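Local coordinates for phosphate-binding protein (Unidentified prokaryotic organism, PDB 3W9V) that binds inorganic phosphate as a periplasmic-type (PstS-family) phosphate-binding protein, consistent with a role in phosphate transport, at residues G35-A38 and F39-K43; S62-T65 and A66-A70; T8-Q11 and K12-T16; L69-Y72 and A73-E77; R267-P270 and D271-V274. The protein carries 1 engineered substitution. All coordinates share one frame; numbering follows the deposited sequence. Where two conformers were deposited one is given.

Contact 1 (G35-A38 and F39-K43); sequences GKIA and FLENK
The Leu-40 side chain has CG anti to its carbonyl carbon (chi1 -65°), and this lays it back along the helix over Lys-36, with Leu-40 CG 3.1 Å from Lys-36 O. Farther round the helix, Ile-37 CG2 lies opposite its own backbone N while Glu-41 CG leans back beside its N, and the two side chains run alongside each other in the same direction. The aliphatic branch of Ile-37 therefore flanks the carboxylate, CG2 standing 3.7 Å from Glu-41 OE2. The other oxygen, Glu-41 OE1, forms a salt bridge with Lys-43 NZ, approached on its anti side; because Lys-43 is modelled in two conformers, this bridge may be only partly populated. From Leu-40 CD1 the nearest side-chain atom of the preceding turn is Lys-36 CB, at 4.2 Å, while helix 66-75 packs against the same leucine through Glu-68 and Tyr-72. Trimming Leu-40 to an alanine would probably open a gap between helix 32-41 and helix 66-75. Beneath the side chains, Leu-40 N bonds to Lys-36 O at 2.8 Å, a regular helical link. The pattern then changes: Lys-43 N reaches back to Ala-38 O, 2.9 Å away, and Asn-42 N to Phe-39 O at 3.3 Å. With Asn-42 at positive phi (49°), this is a Schellman motif, the characteristic C-terminal cap of an alpha-helix, here closing helix 32-41.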
loop_
_atom_site.group_PDB
_atom_site.type_symbol
_atom_site.label_atom_id
_atom_site.label_comp_id
_atom_site.label_asym_id
_atom_site.label_seq_id
_atom_site.Cartn_x
_atom_site.Cartn_y
_atom_site.Cartn_z
ATOM N N GLY A 35 -0.728 -5.667 11.254
ATOM C CA GLY A 35 -2.060 -6.004 10.773
ATOM C C GLY A 35 -2.175 -7.473 10.403
ATOM O O GLY A 35 -3.150 -8.147 10.757
ATOM N N LYS A 36 -1.174 -7.975 9.685
ATOM C CA LYS A 36 -1.190 -9.376 9.293
ATOM C C LYS A 36 -1.151 -10.297 10.514
ATOM O O LYS A 36 -1.914 -11.253 10.585
ATOM C CB LYS A 36 -0.066 -9.700 8.301
ATOM C CG LYS A 36 -0.238 -9.022 6.948
ATOM C CD LYS A 36 0.632 -9.659 5.869
ATOM C CE LYS A 36 2.115 -9.452 6.130
ATOM N NZ LYS A 36 2.927 -10.142 5.085
ATOM N N ILE A 37 -0.265 -10.017 11.468
ATOM C CA ILE A 37 -0.191 -10.828 12.683
ATOM C C ILE A 37 -1.523 -10.789 13.435
ATOM O O ILE A 37 -2.050 -11.823 13.871
ATOM C CB ILE A 37 0.946 -10.345 13.609
ATOM C CG1 ILE A 37 2.311 -10.640 12.984
ATOM C CG2 ILE A 37 0.851 -11.005 14.986
ATOM C CD1 ILE A 37 3.448 -9.884 13.630
ATOM N N ALA A 38 -2.074 -9.588 13.565
ATOM C CA ALA A 38 -3.329 -9.403 14.278
ATOM C C ALA A 38 -4.416 -10.294 13.699
ATOM O O ALA A 38 -5.119 -10.990 14.432
ATOM C CB ALA A 38 -3.757 -7.943 14.250
ATOM N N PHE A 39 -4.560 -10.278 12.375
ATOM C CA PHE A 39 -5.576 -11.118 11.762
ATOM C C PHE A 39 -5.222 -12.606 11.810
ATOM O O PHE A 39 -6.025 -13.428 12.262
ATOM C CB PHE A 39 -5.856 -10.714 10.314
ATOM C CG PHE A 39 -6.914 -11.557 9.664
ATOM C CD1 PHE A 39 -8.248 -11.200 9.753
ATOM C CD2 PHE A 39 -6.583 -12.727 8.997
ATOM C CE1 PHE A 39 -9.229 -11.982 9.172
ATOM C CE2 PHE A 39 -7.563 -13.518 8.422
ATOM C CZ PHE A 39 -8.885 -13.140 8.505
ATOM N N LEU A 40 -4.038 -12.954 11.320
ATOM C CA LEU A 40 -3.682 -14.359 11.132
ATOM C C LEU A 40 -3.664 -15.151 12.428
ATOM O O LEU A 40 -4.000 -16.336 12.441
ATOM C CB LEU A 40 -2.323 -14.475 10.442
ATOM C CG LEU A 40 -2.258 -13.942 9.013
ATOM C CD1 LEU A 40 -0.801 -13.817 8.606
ATOM C CD2 LEU A 40 -3.019 -14.846 8.057
ATOM N N GLU A 41 -3.267 -14.494 13.516
ATOM C CA GLU A 41 -3.125 -15.165 14.804
ATOM C C GLU A 41 -4.196 -14.734 15.804
ATOM O O GLU A 41 -4.180 -15.169 16.956
ATOM C CB GLU A 41 -1.733 -14.888 15.371
ATOM C CG GLU A 41 -0.607 -15.344 14.437
ATOM C CD GLU A 41 0.773 -15.035 14.980
ATOM O OE1 GLU A 41 1.015 -15.319 16.172
ATOM O OE2 GLU A 41 1.615 -14.512 14.223
ATOM N N ASN A 42 -5.134 -13.905 15.356
ATOM C CA ASN A 42 -6.130 -13.289 16.240
ATOM C C ASN A 42 -5.476 -12.673 17.469
ATOM O O ASN A 42 -5.770 -13.043 18.613
ATOM C CB ASN A 42 -7.245 -14.255 16.628
ATOM C CG ASN A 42 -8.370 -13.556 17.363
ATOM O OD1 ASN A 42 -8.534 -12.342 17.233
ATOM N ND2 ASN A 42 -9.132 -14.305 18.154
ATOM N N LYS A 43 -4.580 -11.726 17.218
ATOM C CA LYS A 43 -3.831 -11.065 18.277
ATOM C C LYS A 43 -4.151 -9.577 18.315
ATOM O O LYS A 43 -3.484 -8.763 17.671
ATOM C CB LYS A 43 -2.327 -11.291 18.101
ATOM C CG LYS A 43 -1.834 -12.644 18.604
ATOM C CD LYS A 43 -0.325 -12.767 18.450
ATOM C CE LYS A 43 0.209 -14.007 19.150
ATOM N NZ LYS A 43 -0.391 -15.261 18.620
#

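Contact 2 (S62-T65 and A66-A70); sequences SKLT and ATELA
Glu-68 curls back over Thr-65 at the start of helix 66-75, and its chain can be followed atom by atom along the threonine. Its CB starts 3.4 Å from Thr-65 OG1, and CG and CD pass the same hydroxyl oxygen at 3.3 and 3.5 Å. The chain is extended beyond CG, which carries the carboxylate past the hydroxyl to the threonine backbone. There Glu-68 OE1 accepts a nearly straight bond from Thr-65 N, 2.8 Å long, met on the anti side and 27° out of the carboxylate plane; the same oxygen also lies against Leu-64 CA and CD2. In return Glu-68 N donates to Thr-65 OG1 at 3.0 Å. The threonine presents this oxygen because chi1 of 68° sets it between backbone N and carbonyl carbon. The two reciprocal bonds make a capping box, satisfying amide groups that have no helical acceptor at this end. Leu-69 N to Thr-65 O, 2.9 Å, is the first helical bond after the cap. Just outside it, Leu-64 and Leu-69 cross at about a right angle, Leu-64 CD1 meeting Leu-69 CD2 at 3.9 Å, which fits a hydrophobic staple. Glu-68 OE1 has a second partner in Lys-36 NZ, a salt bridge to helix 32-41. That helix thus borders the cap, while both leucines rest on Leu-83 of strand 83-92 and the segment 62-65 follows shortly after strand 57-60.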
loop_
_atom_site.group_PDB
_atom_site.type_symbol
_atom_site.label_atom_id
_atom_site.label_comp_id
_atom_site.label_asym_id
_atom_site.label_seq_id
_atom_site.Cartn_x
_atom_site.Cartn_y
_atom_site.Cartn_z
ATOM N N SER A 62 1.163 -5.060 2.426
ATOM C CA SER A 62 2.092 -6.179 2.277
ATOM C C SER A 62 1.300 -7.443 1.965
ATOM O O SER A 62 0.367 -7.792 2.693
ATOM C CB SER A 62 2.894 -6.386 3.564
ATOM O OG SER A 62 3.593 -7.623 3.539
ATOM N N LYS A 63 1.653 -8.125 0.880
ATOM C CA LYS A 63 0.955 -9.353 0.526
ATOM C C LYS A 63 1.181 -10.454 1.551
ATOM O O LYS A 63 2.246 -10.559 2.170
ATOM C CB LYS A 63 1.374 -9.848 -0.853
ATOM C CG LYS A 63 0.710 -9.086 -1.969
ATOM C CD LYS A 63 0.928 -9.736 -3.315
ATOM C CE LYS A 63 0.256 -11.085 -3.419
ATOM N NZ LYS A 63 0.123 -11.516 -4.839
ATOM N N LEU A 64 0.171 -11.293 1.729
ATOM C CA LEU A 64 0.340 -12.482 2.545
ATOM C C LEU A 64 1.369 -13.402 1.893
ATOM O O LEU A 64 1.326 -13.633 0.683
ATOM C CB LEU A 64 -0.998 -13.200 2.705
ATOM C CG LEU A 64 -1.977 -12.462 3.623
ATOM C CD1 LEU A 64 -3.404 -12.923 3.378
ATOM C CD2 LEU A 64 -1.589 -12.677 5.077
ATOM N N THR A 65 2.298 -13.915 2.692
ATOM C CA THR A 65 3.336 -14.800 2.178
ATOM C C THR A 65 2.839 -16.236 2.084
ATOM O O THR A 65 1.801 -16.584 2.648
ATOM C CB THR A 65 4.565 -14.803 3.085
ATOM O OG1 THR A 65 4.225 -15.421 4.330
ATOM C CG2 THR A 65 5.060 -13.379 3.334
ATOM N N ALA A 66 3.604 -17.074 1.393
ATOM C CA ALA A 66 3.266 -18.486 1.284
ATOM C C ALA A 66 3.144 -19.136 2.660
ATOM O O ALA A 66 2.218 -19.909 2.901
ATOM C CB ALA A 66 4.299 -19.218 0.442
ATOM N N THR A 67 4.078 -18.829 3.554
ATOM C CA THR A 67 4.050 -19.385 4.902
ATOM C C THR A 67 2.827 -18.896 5.678
ATOM O O THR A 67 2.158 -19.676 6.353
ATOM C CB THR A 67 5.347 -19.058 5.676
ATOM O OG1 THR A 67 6.463 -19.659 5.003
ATOM C CG2 THR A 67 5.284 -19.599 7.095
ATOM N N GLU A 68 2.527 -17.603 5.577
ATOM C CA GLU A 68 1.354 -17.055 6.258
ATOM C C GLU A 68 0.073 -17.743 5.802
ATOM O O GLU A 68 -0.763 -18.135 6.619
ATOM C CB GLU A 68 1.261 -15.539 6.044
ATOM C CG GLU A 68 2.273 -14.760 6.873
ATOM C CD GLU A 68 2.415 -13.298 6.467
ATOM O OE1 GLU A 68 2.068 -12.935 5.323
ATOM O OE2 GLU A 68 2.893 -12.496 7.306
ATOM N N LEU A 69 -0.071 -17.893 4.492
ATOM C CA LEU A 69 -1.254 -18.527 3.926
ATOM C C LEU A 69 -1.366 -20.000 4.330
ATOM O O LEU A 69 -2.439 -20.463 4.713
ATOM C CB LEU A 69 -1.255 -18.381 2.402
ATOM C CG LEU A 69 -1.484 -16.952 1.901
ATOM C CD1 LEU A 69 -1.118 -16.818 0.434
ATOM C CD2 LEU A 69 -2.928 -16.535 2.127
ATOM N N ALA A 70 -0.255 -20.730 4.252
ATOM C CA ALA A 70 -0.269 -22.158 4.570
ATOM C C ALA A 70 -0.568 -22.395 6.046
ATOM O O ALA A 70 -1.313 -23.305 6.402
ATOM C CB ALA A 70 1.052 -22.809 4.179
#

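Contact 3 (T8-Q11 and K12-T16); sequences TLPQ and KLYLT. With PO4 (phosphate ion), chain C.
Pro-10 and Tyr-14 cross obliquely at the beginning of helix 11-14, just beyond a type I turn that supplies part of the phosphate site of this periplasmic-binding-protein fold. The proline brings CB and CG to the far part of the ring, with Pro-10 CG 3.5 Å from Tyr-14 CE2. Its carbonyl oxygen lies over one ring face, displaced toward the rim, and the same Pro-10 O accepts a bond from Tyr-14 N at 3.1 Å, tying backbone and aromatic ring to one residue. The phenol hydroxyl is bonded to Ser-88, and Tyr-27 meets the ring edge-to-face. The turn, from Thr-8 to Gln-11, presents its leading residues to the ion. Thr-8 turns its hydroxyl inward, between backbone N and carbonyl carbon (chi1 70°), so that phosphate O1 is gripped twice by one residue: by Thr-8 OG1 at 2.7 Å and by Thr-8 N at 2.8 Å. Leu-9 N donates to phosphate O4 at 3.0 Å. Ser-32, Arg-140, Ser-144, Gly-145 and Thr-146 supply further bonds to the ion. One water joins the turn to the helix, donating to Leu-9 O at 2.9 Å and accepting from Lys-12 N at 2.8 Å.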
loop_
_atom_site.group_PDB
_atom_site.type_symbol
_atom_site.label_atom_id
_atom_site.label_comp_id
_atom_site.label_asym_id
_atom_site.label_seq_id
_atom_site.Cartn_x
_atom_site.Cartn_y
_atom_site.Cartn_z
ATOM N N THR A 8 -0.883 1.721 7.824
ATOM C CA THR A 8 -1.069 3.156 8.004
ATOM C C THR A 8 -1.265 3.919 6.696
ATOM O O THR A 8 -1.876 4.985 6.712
ATOM C CB THR A 8 0.066 3.827 8.817
ATOM O OG1 THR A 8 1.284 3.857 8.055
ATOM C CG2 THR A 8 0.284 3.117 10.146
ATOM N N LEU A 9 -0.749 3.408 5.577
ATOM C CA LEU A 9 -0.900 4.102 4.303
ATOM C C LEU A 9 -2.345 4.586 4.030
ATOM O O LEU A 9 -2.528 5.741 3.648
ATOM C CB LEU A 9 -0.304 3.277 3.147
ATOM C CG LEU A 9 -0.556 3.749 1.714
ATOM C CD1 LEU A 9 0.640 3.426 0.845
ATOM C CD2 LEU A 9 -1.816 3.108 1.142
ATOM N N PRO A 10 -3.370 3.733 4.273
ATOM C CA PRO A 10 -4.758 4.145 4.027
ATOM C C PRO A 10 -5.531 4.473 5.309
ATOM O O PRO A 10 -6.764 4.549 5.275
ATOM C CB PRO A 10 -5.355 2.888 3.404
ATOM C CG PRO A 10 -4.685 1.780 4.191
ATOM C CD PRO A 10 -3.285 2.273 4.490
ATOM N N GLN A 11 -4.844 4.659 6.430
ATOM C CA GLN A 11 -5.560 4.814 7.691
ATOM C C GLN A 11 -6.497 6.020 7.726
ATOM O O GLN A 11 -7.570 5.946 8.314
ATOM C CB GLN A 11 -4.600 4.821 8.882
ATOM C CG GLN A 11 -3.873 6.115 9.144
ATOM C CD GLN A 11 -3.060 6.048 10.424
ATOM O OE1 GLN A 11 -2.465 5.017 10.741
ATOM N NE2 GLN A 11 -3.041 7.143 11.172
ATOM N N LYS A 12 -6.116 7.124 7.096
ATOM C CA LYS A 12 -6.985 8.295 7.124
ATOM C C LYS A 12 -8.226 8.088 6.261
ATOM O O LYS A 12 -9.288 8.644 6.547
ATOM C CB LYS A 12 -6.218 9.554 6.733
ATOM C CG LYS A 12 -5.078 9.846 7.696
ATOM C CD LYS A 12 -4.509 11.241 7.531
ATOM C CE LYS A 12 -3.747 11.358 6.235
ATOM N NZ LYS A 12 -3.243 12.743 6.028
ATOM N N LEU A 13 -8.103 7.274 5.218
ATOM C CA LEU A 13 -9.276 6.878 4.459
ATOM C C LEU A 13 -10.242 6.074 5.333
ATOM O O LEU A 13 -11.431 6.395 5.410
ATOM C CB LEU A 13 -8.878 6.089 3.208
ATOM C CG LEU A 13 -10.035 5.453 2.432
ATOM C CD1 LEU A 13 -10.991 6.491 1.850
ATOM C CD2 LEU A 13 -9.497 4.534 1.339
ATOM N N TYR A 14 -9.729 5.052 6.012
ATOM C CA TYR A 14 -10.598 4.194 6.810
ATOM C C TYR A 14 -11.163 4.899 8.042
ATOM O O TYR A 14 -12.185 4.478 8.565
ATOM C CB TYR A 14 -9.888 2.897 7.205
ATOM C CG TYR A 14 -9.423 2.073 6.019
ATOM C CD1 TYR A 14 -10.133 2.059 4.821
ATOM C CD2 TYR A 14 -8.262 1.325 6.094
ATOM C CE1 TYR A 14 -9.689 1.307 3.736
ATOM C CE2 TYR A 14 -7.822 0.568 5.025
ATOM C CZ TYR A 14 -8.531 0.565 3.844
ATOM O OH TYR A 14 -8.097 -0.167 2.756
ATOM N N LEU A 15 -10.505 5.970 8.477
ATOM C CA LEU A 15 -10.995 6.792 9.583
ATOM C C LEU A 15 -12.006 7.853 9.149
ATOM O O LEU A 15 -12.626 8.499 9.992
ATOM C CB LEU A 15 -9.831 7.464 10.304
ATOM C CG LEU A 15 -8.973 6.567 11.188
ATOM C CD1 LEU A 15 -7.713 7.302 11.624
ATOM C CD2 LEU A 15 -9.770 6.104 12.390
ATOM N N THR A 16 -12.179 8.042 7.846
ATOM C CA THR A 16 -13.149 9.012 7.350
ATOM C C THR A 16 -14.561 8.517 7.639
ATOM O O THR A 16 -14.880 7.368 7.343
ATOM C CB THR A 16 -12.977 9.206 5.833
ATOM O OG1 THR A 16 -11.694 9.788 5.573
ATOM C CG2 THR A 16 -14.052 10.114 5.273
HETATM P P PO4 C . 2.059 0.614 6.118
HETATM O O1 PO4 C . 1.860 1.314 7.452
HETATM O O2 PO4 C . 3.281 1.161 5.392
HETATM O O3 PO4 C . 2.190 -0.893 6.310
HETATM O O4 PO4 C . 0.818 0.910 5.286
HETATM O O HOH W 1 -4.685 7.340 4.644
#

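Contact 4 (L69-Y72 and A73-E77); sequences LATY and AADKE
Tyr-72 O takes two backbone donors where helix 66-75 ends, Lys-76 N at 2.8 Å and Glu-77 N at 2.9 Å, so that the regular four-residue spacing of the helical bonds gives way to a five-residue one. This is a helix C-terminus in which one carbonyl gathers two amides before the chain passes into helix 77-80. Next to this pair of bonds, Lys-76 makes a CH-pi contact with the tyrosine ring. Tyr-72 CG is anti to its backbone N (chi1 -164°), which turns the ring out from the helix so that Lys-76 CB sits over the centre of one face, 3.6 Å from the centroid and 13° off the normal. The two side chains cross at about a right angle. Lys-76 CG lies 3.6 Å from Tyr-72 CD1, and the bend at chi2 turns the rest of the chain away from the ring. At the far end of the ring, Tyr-72 OH is hydrogen-bonded to Arg-374, and Phe-39 of helix 32-41 meets the ring with planes about 25° apart. On the exposed side of the helix Thr-71 bonds through OG1 to Thr-67 O, one turn back. Its methyl carbon, Thr-71 CG2, lies 3.4 Å from Asp-75 OD2.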
loop_
_atom_site.group_PDB
_atom_site.type_symbol
_atom_site.label_atom_id
_atom_site.label_comp_id
_atom_site.label_asym_id
_atom_site.label_seq_id
_atom_site.Cartn_x
_atom_site.Cartn_y
_atom_site.Cartn_z
ATOM N N LEU A 69 -0.071 -17.893 4.492
ATOM C CA LEU A 69 -1.254 -18.527 3.926
ATOM C C LEU A 69 -1.366 -20.000 4.330
ATOM O O LEU A 69 -2.439 -20.463 4.713
ATOM C CB LEU A 69 -1.255 -18.381 2.402
ATOM C CG LEU A 69 -1.484 -16.952 1.901
ATOM C CD1 LEU A 69 -1.118 -16.818 0.434
ATOM C CD2 LEU A 69 -2.928 -16.535 2.127
ATOM N N ALA A 70 -0.255 -20.730 4.252
ATOM C CA ALA A 70 -0.269 -22.158 4.570
ATOM C C ALA A 70 -0.568 -22.395 6.046
ATOM O O ALA A 70 -1.313 -23.305 6.402
ATOM C CB ALA A 70 1.052 -22.809 4.179
ATOM N N THR A 71 0.010 -21.562 6.903
ATOM C CA THR A 71 -0.211 -21.693 8.333
ATOM C C THR A 71 -1.671 -21.406 8.686
ATOM O O THR A 71 -2.274 -22.123 9.482
ATOM C CB THR A 71 0.757 -20.796 9.124
ATOM O OG1 THR A 71 2.097 -21.270 8.929
ATOM C CG2 THR A 71 0.426 -20.815 10.611
ATOM N N TYR A 72 -2.255 -20.377 8.078
ATOM C CA TYR A 72 -3.662 -20.075 8.337
ATOM C C TYR A 72 -4.566 -21.203 7.835
ATOM O O TYR A 72 -5.519 -21.595 8.510
ATOM C CB TYR A 72 -4.070 -18.739 7.706
ATOM C CG TYR A 72 -5.373 -18.183 8.245
ATOM C CD1 TYR A 72 -5.390 -17.402 9.395
ATOM C CD2 TYR A 72 -6.584 -18.440 7.608
ATOM C CE1 TYR A 72 -6.570 -16.882 9.892
ATOM C CE2 TYR A 72 -7.777 -17.926 8.104
ATOM C CZ TYR A 72 -7.760 -17.146 9.251
ATOM O OH TYR A 72 -8.932 -16.627 9.758
ATOM N N ALA A 73 -4.257 -21.725 6.652
ATOM C CA ALA A 73 -5.049 -22.805 6.071
ATOM C C ALA A 73 -5.046 -24.047 6.958
ATOM O O ALA A 73 -6.071 -24.709 7.118
ATOM C CB ALA A 73 -4.550 -23.142 4.673
ATOM N N ALA A 74 -3.898 -24.348 7.551
ATOM C CA ALA A 74 -3.779 -25.522 8.409
ATOM C C ALA A 74 -4.365 -25.297 9.804
ATOM O O ALA A 74 -5.068 -26.159 10.330
ATOM C CB ALA A 74 -2.323 -25.968 8.506
ATOM N N ASP A 75 -4.084 -24.135 10.393
ATOM C CA ASP A 75 -4.402 -23.873 11.799
ATOM C C ASP A 75 -5.782 -23.271 12.045
ATOM O O ASP A 75 -6.423 -23.576 13.055
ATOM C CB ASP A 75 -3.382 -22.915 12.424
ATOM C CG ASP A 75 -2.010 -23.524 12.580
ATOM O OD1 ASP A 75 -1.858 -24.738 12.341
ATOM O OD2 ASP A 75 -1.081 -22.776 12.956
ATOM N N LYS A 76 -6.216 -22.382 11.156
ATOM C CA LYS A 76 -7.393 -21.554 11.427
ATOM C C LYS A 76 -8.575 -21.834 10.506
ATOM O O LYS A 76 -9.724 -21.805 10.944
ATOM C CB LYS A 76 -7.039 -20.063 11.346
ATOM C CG LYS A 76 -5.886 -19.624 12.237
ATOM C CD LYS A 76 -6.142 -19.944 13.701
ATOM C CE LYS A 76 -5.082 -19.297 14.578
ATOM N NZ LYS A 76 -5.150 -19.770 15.988
ATOM N N GLU A 77 -8.295 -22.075 9.230
ATOM C CA GLU A 77 -9.352 -22.283 8.240
ATOM C C GLU A 77 -10.393 -23.367 8.580
ATOM O O GLU A 77 -11.582 -23.160 8.330
ATOM C CB GLU A 77 -8.745 -22.524 6.853
ATOM C CG GLU A 77 -9.749 -22.818 5.754
ATOM C CD GLU A 77 -9.093 -22.957 4.395
ATOM O OE1 GLU A 77 -8.062 -22.289 4.153
ATOM O OE2 GLU A 77 -9.614 -23.738 3.570
#

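Contact 5 (R267-P270 and D271-V274); sequences RGNP and DVWV
Trp-273 NE1 donates to Arg-267 O over 2.8 Å, the bond nearly straight at 168°, with the oxygen lying at the indole edge almost in the ring plane. Because the acceptor is a backbone carbonyl six residues earlier, this bond closes the loop on itself and fixes the rotation of the indole. The arginine's aliphatic chain crosses the ring system at about a right angle, its CD 3.6 Å from Trp-273 CZ2, and Arg-267 NE is bonded to Pro-262 O. Asn-269 OD1 accepts from Asp-271 N at 3.0 Å, the donor standing well above the amide plane, which makes an Asx turn. A water continues this link, accepting from Asn-269 ND2 at 3.3 Å and donating to Asp-271 OD2 at 2.7 Å, while Asp-271 OD1 forms a salt bridge with Lys-63. A phenylalanine in place of Trp-273 would lack the indole N-H and is likely to leave Arg-267 O without this donor, so that the loop is held less firmly. The segment packs between two elements: the indole lies on Val-350 and Ser-353 of helix 344-354 and meets the Phe-354 ring, and it also touches Val-86 of strand 83-92, where Pro-270 covers Leu-83.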
loop_
_atom_site.group_PDB
_atom_site.type_symbol
_atom_site.label_atom_id
_atom_site.label_comp_id
_atom_site.label_asym_id
_atom_site.label_seq_id
_atom_site.Cartn_x
_atom_site.Cartn_y
_atom_site.Cartn_z
ATOM N N ARG A 267 -9.366 -18.291 -8.296
ATOM C CA ARG A 267 -9.880 -17.265 -7.387
ATOM C C ARG A 267 -10.102 -17.748 -5.947
ATOM O O ARG A 267 -10.320 -16.934 -5.050
ATOM C CB ARG A 267 -11.105 -16.550 -7.974
ATOM C CG ARG A 267 -10.701 -15.530 -9.023
ATOM C CD ARG A 267 -11.871 -14.798 -9.665
ATOM N NE ARG A 267 -11.418 -14.138 -10.884
ATOM C CZ ARG A 267 -12.186 -13.440 -11.713
ATOM N NH1 ARG A 267 -13.468 -13.242 -11.433
ATOM N NH2 ARG A 267 -11.661 -12.917 -12.816
ATOM N N GLY A 268 -10.024 -19.058 -5.717
ATOM C CA GLY A 268 -10.009 -19.590 -4.366
ATOM C C GLY A 268 -8.664 -19.454 -3.672
ATOM O O GLY A 268 -8.539 -19.779 -2.492
ATOM N N ASN A 269 -7.663 -18.973 -4.404
ATOM C CA ASN A 269 -6.322 -18.744 -3.864
ATOM C C ASN A 269 -6.140 -17.259 -3.584
ATOM O O ASN A 269 -6.071 -16.466 -4.518
ATOM C CB ASN A 269 -5.274 -19.228 -4.876
ATOM C CG ASN A 269 -3.836 -18.969 -4.427
ATOM O OD1 ASN A 269 -3.580 -18.418 -3.358
ATOM N ND2 ASN A 269 -2.885 -19.375 -5.262
ATOM N N PRO A 270 -6.076 -16.870 -2.297
ATOM C CA PRO A 270 -5.970 -15.439 -1.979
ATOM C C PRO A 270 -4.779 -14.743 -2.629
ATOM O O PRO A 270 -4.824 -13.529 -2.845
ATOM C CB PRO A 270 -5.835 -15.426 -0.449
ATOM C CG PRO A 270 -6.538 -16.663 -0.013
ATOM C CD PRO A 270 -6.214 -17.689 -1.080
ATOM N N ASP A 271 -3.724 -15.489 -2.936
ATOM C CA ASP A 271 -2.542 -14.882 -3.525
ATOM C C ASP A 271 -2.799 -14.223 -4.887
ATOM O O ASP A 271 -2.161 -13.221 -5.218
ATOM C CB ASP A 271 -1.416 -15.904 -3.649
ATOM C CG ASP A 271 -0.108 -15.272 -4.077
ATOM O OD1 ASP A 271 0.336 -14.303 -3.422
ATOM O OD2 ASP A 271 0.475 -15.729 -5.086
ATOM N N VAL A 272 -3.716 -14.770 -5.684
ATOM C CA VAL A 272 -3.927 -14.214 -7.021
ATOM C C VAL A 272 -4.728 -12.918 -7.012
ATOM O O VAL A 272 -4.789 -12.220 -8.022
ATOM C CB VAL A 272 -4.584 -15.212 -8.007
ATOM C CG1 VAL A 272 -3.750 -16.482 -8.123
ATOM C CG2 VAL A 272 -6.024 -15.514 -7.616
ATOM N N TRP A 273 -5.342 -12.592 -5.880
ATOM C CA TRP A 273 -6.202 -11.419 -5.821
ATOM C C TRP A 273 -5.453 -10.095 -5.739
ATOM O O TRP A 273 -6.026 -9.057 -6.044
ATOM C CB TRP A 273 -7.203 -11.543 -4.671
ATOM C CG TRP A 273 -8.351 -12.411 -5.038
ATOM C CD1 TRP A 273 -8.450 -13.761 -4.873
ATOM C CD2 TRP A 273 -9.547 -11.996 -5.698
ATOM N NE1 TRP A 273 -9.649 -14.210 -5.373
ATOM C CE2 TRP A 273 -10.339 -13.143 -5.886
ATOM C CE3 TRP A 273 -10.033 -10.759 -6.134
ATOM C CZ2 TRP A 273 -11.592 -13.096 -6.490
ATOM C CZ3 TRP A 273 -11.275 -10.714 -6.746
ATOM C CH2 TRP A 273 -12.042 -11.872 -6.910
ATOM N N VAL A 274 -4.187 -10.123 -5.336
ATOM C CA VAL A 274 -3.422 -8.892 -5.223
ATOM C C VAL A 274 -2.365 -8.849 -6.314
ATOM O O VAL A 274 -1.367 -9.573 -6.260
ATOM C CB VAL A 274 -2.747 -8.745 -3.848
ATOM C CG1 VAL A 274 -1.967 -7.443 -3.799
ATOM C CG2 VAL A 274 -3.790 -8.790 -2.732
HETATM O O HOH W 2 0.183 -18.330 -5.856
#

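Overall arrangement
Along the chain the order is contact 3, contact 1, contact 2, contact 4 and contact 5. Contacts 2 and 4 lie at the two ends of helix 66-75, a capping box at the first, their centres 10 Å apart, and contact 1, on the neighbouring helix 32-41, lies 12 Å from each. Contact 5 touches contact 2: Leu-69 of the helix packs on Pro-270, and Lys-63 of the preceding loop forms a salt bridge with Asp-271. Contact 3 stands apart, its centre 28 Å from that of contact 4. The phosphate turn and helix 66-75 follow neighbouring strands, 4-6 and 57-60, of one mixed sheet, and helix 32-41 starts at the phosphate site with Ser-32.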